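Local coordinates for protein nicotinate-nucleotide diphosphorylase (Carboxylating) (Streptococcus pyogenes GA06023, PDB 5HUO) that probably catalyses the transfer of a phosphoribosyl group to quinolinate, with decarboxylation, to give nicotinate ribonucleotide for NAD biosynthesis, at residues 52-55 with 56-59; 119-122 with 123-126. One frame throughout, in Å; residues are numbered along the deposited sequence.

Interaction 1: 52-55 with 56-59; sequences SEDY and STNA
This is the N-cap of helix 55-60, where Asp54 extends its carboxylate to Thr57, three residues on. The side-chain bond, Thr57 OG1 to Asp54 OD2, measures 2.7 Å, with the hydroxyl reaching OD2 from above the carboxylate plane, 46° out of it. The other oxygen makes the capping bond proper: Thr57 N donates to Asp54 OD1 at 3.5 Å, a weak bond by its length. Both depend on the first torsion of Asp54, which sets CG anti to the backbone N (chi1 179°), beside the carbonyl carbon, from where the two oxygens reach OG1 and N of Thr57. Backbone bonds start the helix, Asn58 N to Asp54 O at 2.9 Å and Ala59 N to Tyr55 O at 2.8 Å. One residue before the cap, Glu53 OE2 takes a bond of 3.1 Å from Asn58 ND2; OE2 lies close to the amide plane, while the amide nitrogen stands above the carboxylate plane. The stronger partner of OE2 is Tyr217 OH of a second subunit. Glu53 CG meanwhile rests over the centre of the Tyr55 ring, 3.4 Å above its plane. Thr127 OG1, on helix 122-153, bonds to Asp54 OD2 as well, and Thr57 packs on Arg123 and Leu126 of that helix. The short helix 55-60 thus lies against the start of helix 122-153, with two neighbouring subunits bordering the turn.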
ATOM      1  N   SER A  52     -11.972 -14.843  -0.837  1.00110.23           N
ATOM      2  CA  SER A  52     -12.041 -15.469  -2.155  1.00111.71           C
ATOM      3  C   SER A  52     -13.335 -15.077  -2.854  1.00110.01           C
ATOM      4  O   SER A  52     -13.334 -14.199  -3.670  1.00111.59           O
ATOM      5  CB  SER A  52     -11.933 -16.984  -2.012  1.00113.47           C
ATOM      6  OG  SER A  52     -12.994 -17.545  -1.247  1.00109.97           O
ATOM      7  N   GLU A  53     -14.434 -15.698  -2.473  1.00108.94           N
ATOM      8  CA  GLU A  53     -15.760 -15.290  -2.896  1.00109.47           C
ATOM      9  C   GLU A  53     -16.853 -15.484  -1.857  1.00106.14           C
ATOM     10  O   GLU A  53     -16.628 -16.064  -0.797  1.00105.17           O
ATOM     11  CB  GLU A  53     -16.144 -16.052  -4.145  1.00113.98           C
ATOM     12  CG  GLU A  53     -16.574 -17.476  -3.906  1.00115.16           C
ATOM     13  CD  GLU A  53     -16.765 -18.260  -5.213  1.00120.25           C
ATOM     14  OE1 GLU A  53     -15.791 -18.748  -5.807  1.00123.78           O
ATOM     15  OE2 GLU A  53     -17.923 -18.471  -5.591  1.00120.81           O
ATOM     16  N   ASP A  54     -18.026 -14.944  -2.157  1.00105.06           N
ATOM     17  CA  ASP A  54     -19.216 -15.121  -1.283  1.00104.52           C
ATOM     18  C   ASP A  54     -19.943 -16.361  -1.748  1.00106.14           C
ATOM     19  O   ASP A  54     -20.865 -16.282  -2.533  1.00108.12           O
ATOM     20  CB  ASP A  54     -20.122 -13.872  -1.299  1.00103.83           C
ATOM     21  CG  ASP A  54     -21.366 -14.001  -0.443  1.00102.27           C
ATOM     22  OD1 ASP A  54     -21.502 -14.960   0.353  1.00101.39           O
ATOM     23  OD2 ASP A  54     -22.218 -13.100  -0.626  1.00102.65           O
ATOM     24  N   TYR A  55     -19.490 -17.511  -1.271  1.00106.63           N
ATOM     25  CA  TYR A  55     -19.987 -18.811  -1.722  1.00107.82           C
ATOM     26  C   TYR A  55     -21.488 -18.953  -1.552  1.00109.77           C
ATOM     27  O   TYR A  55     -22.187 -19.409  -2.427  1.00114.27           O
ATOM     28  CB  TYR A  55     -19.290 -19.965  -1.002  1.00107.36           C
ATOM     29  CG  TYR A  55     -17.813 -20.075  -1.322  1.00107.92           C
ATOM     30  CD1 TYR A  55     -17.369 -20.632  -2.501  1.00109.53           C
ATOM     31  CD2 TYR A  55     -16.874 -19.604  -0.455  1.00107.70           C
ATOM     32  CE1 TYR A  55     -16.029 -20.700  -2.820  1.00111.19           C
ATOM     33  CE2 TYR A  55     -15.535 -19.673  -0.773  1.00110.42           C
ATOM     34  CZ  TYR A  55     -15.126 -20.227  -1.961  1.00110.93           C
ATOM     35  OH  TYR A  55     -13.795 -20.338  -2.219  1.00114.59           O
ATOM     36  N   SER A  56     -21.994 -18.507  -0.431  1.00110.98           N
ATOM     37  CA  SER A  56     -23.426 -18.674  -0.093  1.00112.55           C
ATOM     38  C   SER A  56     -24.293 -17.933  -1.091  1.00115.13           C
ATOM     39  O   SER A  56     -25.303 -18.441  -1.565  1.00118.38           O
ATOM     40  CB  SER A  56     -23.735 -18.309   1.401  1.00111.42           C
ATOM     41  OG  SER A  56     -22.558 -17.816   2.080  1.00110.21           O
ATOM     42  N   THR A  57     -23.865 -16.747  -1.469  1.00116.10           N
ATOM     43  CA  THR A  57     -24.619 -15.972  -2.460  1.00117.58           C
ATOM     44  C   THR A  57     -24.414 -16.516  -3.852  1.00118.82           C
ATOM     45  O   THR A  57     -25.336 -16.614  -4.597  1.00121.71           O
ATOM     46  CB  THR A  57     -24.247 -14.489  -2.424  1.00117.26           C
ATOM     47  OG1 THR A  57     -24.706 -13.955  -1.193  1.00117.36           O
ATOM     48  CG2 THR A  57     -24.879 -13.698  -3.525  1.00118.97           C
ATOM     49  N   ASN A  58     -23.196 -16.816  -4.211  1.00118.10           N
ATOM     50  CA  ASN A  58     -22.927 -17.395  -5.525  1.00122.21           C
ATOM     51  C   ASN A  58     -23.490 -18.774  -5.828  1.00125.23           C
ATOM     52  O   ASN A  58     -23.858 -19.055  -6.937  1.00129.28           O
ATOM     53  CB  ASN A  58     -21.442 -17.414  -5.774  1.00121.68           C
ATOM     54  CG  ASN A  58     -20.880 -16.020  -5.754  1.00119.05           C
ATOM     55  OD1 ASN A  58     -21.631 -15.068  -5.603  1.00117.62           O
ATOM     56  ND2 ASN A  58     -19.569 -15.901  -5.832  1.00117.24           N
ATOM     57  N   ALA A  59     -23.586 -19.612  -4.843  1.00127.16           N
ATOM     58  CA  ALA A  59     -24.203 -20.912  -5.061  1.00132.58           C
ATOM     59  C   ALA A  59     -25.678 -20.831  -5.434  1.00136.11           C
ATOM     60  O   ALA A  59     -26.119 -21.578  -6.278  1.00141.48           O
ATOM     61  CB  ALA A  59     -24.061 -21.792  -3.826  1.00133.28           C
TER

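Interaction 2: 119-122 with 123-126; sequences IGSV and RSLL
Two serine hydroxyls, Ser121 OG and Ser124 OG, stand 2.8 Å apart and both meet one carboxylate oxygen, OD2 of Asp93; the bond with Ser124 is the sounder and that with Ser121 is weak. They mark the N-terminus of the long helix 122-153, for which Ser121 is the N-cap residue. The chain arrives along strand 114-119, an inner strand of the four-stranded antiparallel sheet of the N-terminal domain, and turns a corner at Gly120. An acidic group shared by two hydroxyls beside the first turn would also be favourably placed with respect to the helix dipole. The torsion of Ser121 (chi1 71°) holds OG between its backbone N and carbonyl carbon, directed at the Ser124 side chain. Two backbone bonds establish the helical repeat: Leu125 N to Ser121 O at 3.1 Å and Leu126 N to Val122 O at 3.0 Å.

Leucine side chains complete the packing of this turn. Leu125 folds back over the corner: its CD1 is 3.6 Å from Gly120 O, and its CD2 is 4.0 Å from Gly120 N. With no side chain at Gly120, the backbone of the corner itself receives the leucine branches, and the same leucine packs on Ala67 and Val69 of strand 66-73. Val122 and Leu126, one helical turn apart, run side by side and point the same way; Phe61 touches both. A first torsion of 173° places Val122 CG1 opposite its backbone N, which brings this methyl to 3.9 Å from Leu126 CD1.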
ATOM      1  N   ILE A 119     -30.877  -0.863  -5.743  1.00102.88           N
ATOM      2  CA  ILE A 119     -31.151  -1.581  -7.005  1.00106.17           C
ATOM      3  C   ILE A 119     -29.887  -1.978  -7.737  1.00106.60           C
ATOM      4  O   ILE A 119     -29.055  -1.166  -8.029  1.00106.18           O
ATOM      5  CB  ILE A 119     -31.984  -0.768  -7.990  1.00108.16           C
ATOM      6  CG1 ILE A 119     -33.380  -0.568  -7.469  1.00109.95           C
ATOM      7  CG2 ILE A 119     -32.094  -1.481  -9.309  1.00110.31           C
ATOM      8  CD1 ILE A 119     -33.525   0.749  -6.735  1.00110.68           C
ATOM      9  N   GLY A 120     -29.793  -3.257  -8.022  1.00107.70           N
ATOM     10  CA  GLY A 120     -28.658  -3.801  -8.734  1.00109.28           C
ATOM     11  C   GLY A 120     -28.715  -5.318  -8.815  1.00111.43           C
ATOM     12  O   GLY A 120     -29.690  -5.957  -8.424  1.00112.24           O
ATOM     13  N   SER A 121     -27.607  -5.921  -9.203  1.00113.45           N
ATOM     14  CA  SER A 121     -27.585  -7.373  -9.322  1.00115.48           C
ATOM     15  C   SER A 121     -27.619  -8.010  -7.931  1.00114.10           C
ATOM     16  O   SER A 121     -27.055  -7.498  -6.971  1.00111.53           O
ATOM     17  CB  SER A 121     -26.379  -7.888 -10.087  1.00117.38           C
ATOM     18  OG  SER A 121     -25.229  -7.721  -9.320  1.00117.68           O
ATOM     19  N   VAL A 122     -28.287  -9.149  -7.842  1.00115.63           N
ATOM     20  CA  VAL A 122     -28.457  -9.833  -6.568  1.00115.51           C
ATOM     21  C   VAL A 122     -27.132 -10.099  -5.851  1.00115.08           C
ATOM     22  O   VAL A 122     -26.998  -9.947  -4.639  1.00113.94           O
ATOM     23  CB  VAL A 122     -29.170 -11.171  -6.750  1.00118.35           C
ATOM     24  CG1 VAL A 122     -29.174 -11.949  -5.445  1.00119.26           C
ATOM     25  CG2 VAL A 122     -30.584 -10.948  -7.168  1.00118.91           C
ATOM     26  N   ARG A 123     -26.158 -10.531  -6.608  1.00117.49           N
ATOM     27  CA  ARG A 123     -24.878 -10.854  -6.019  1.00117.93           C
ATOM     28  C   ARG A 123     -24.251  -9.632  -5.364  1.00115.91           C
ATOM     29  O   ARG A 123     -23.719  -9.721  -4.270  1.00115.16           O
ATOM     30  CB  ARG A 123     -23.988 -11.536  -7.027  1.00121.81           C
ATOM     31  CG  ARG A 123     -24.324 -13.016  -7.155  1.00125.42           C
ATOM     32  CD  ARG A 123     -24.320 -13.488  -8.604  1.00130.65           C
ATOM     33  NE  ARG A 123     -24.039 -14.922  -8.739  1.00133.58           N
ATOM     34  CZ  ARG A 123     -22.854 -15.445  -9.070  1.00133.96           C
ATOM     35  NH1 ARG A 123     -22.692 -16.758  -9.154  1.00134.39           N
ATOM     36  NH2 ARG A 123     -21.819 -14.653  -9.312  1.00134.61           N
ATOM     37  N   SER A 124     -24.349  -8.480  -6.007  1.00114.73           N
ATOM     38  CA  SER A 124     -23.813  -7.251  -5.433  1.00113.32           C
ATOM     39  C   SER A 124     -24.573  -6.805  -4.179  1.00110.34           C
ATOM     40  O   SER A 124     -23.972  -6.305  -3.240  1.00107.24           O
ATOM     41  CB  SER A 124     -23.832  -6.121  -6.435  1.00114.43           C
ATOM     42  OG  SER A 124     -23.292  -6.591  -7.643  1.00117.30           O
ATOM     43  N   LEU A 125     -25.870  -7.025  -4.162  1.00108.91           N
ATOM     44  CA  LEU A 125     -26.644  -6.580  -3.041  1.00107.44           C
ATOM     45  C   LEU A 125     -26.362  -7.391  -1.807  1.00108.66           C
ATOM     46  O   LEU A 125     -26.159  -6.843  -0.709  1.00113.22           O
ATOM     47  CB  LEU A 125     -28.120  -6.598  -3.342  1.00106.69           C
ATOM     48  CG  LEU A 125     -28.538  -5.767  -4.596  1.00106.88           C
ATOM     49  CD1 LEU A 125     -30.002  -5.990  -4.860  1.00107.14           C
ATOM     50  CD2 LEU A 125     -28.271  -4.312  -4.501  1.00104.50           C
ATOM     51  N   LEU A 126     -26.315  -8.701  -1.956  1.00109.34           N
ATOM     52  CA  LEU A 126     -26.158  -9.562  -0.790  1.00108.35           C
ATOM     53  C   LEU A 126     -24.735  -9.609  -0.273  1.00107.72           C
ATOM     54  O   LEU A 126     -24.507  -9.665   0.903  1.00108.65           O
ATOM     55  CB  LEU A 126     -26.647 -10.955  -1.090  1.00110.11           C
ATOM     56  CG  LEU A 126     -28.100 -11.030  -1.524  1.00111.46           C
ATOM     57  CD1 LEU A 126     -28.574 -12.468  -1.595  1.00113.90           C
ATOM     58  CD2 LEU A 126     -29.013 -10.241  -0.603  1.00110.10           C
TER

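Interactions 1 and 2 are both helix N-termini in the N-terminal domain, with centres about 13 Å apart. Each has a side chain at the N-cap, but the chemistry differs: in 52-59 the cap is itself a carboxylate gripping the first turn, whereas in 119-126 the carboxylate comes from outside, to paired serines. Interaction 2 is the more buried and joins sheet to helix; interaction 1 is partly buried and lies where two other subunits approach. They touch directly: Thr57 CG2 is 3.7 Å from Arg123 CG, and Arg123 NH1 makes a weak hydrogen bond to Asn58 O while its NE is held by Phe61 O.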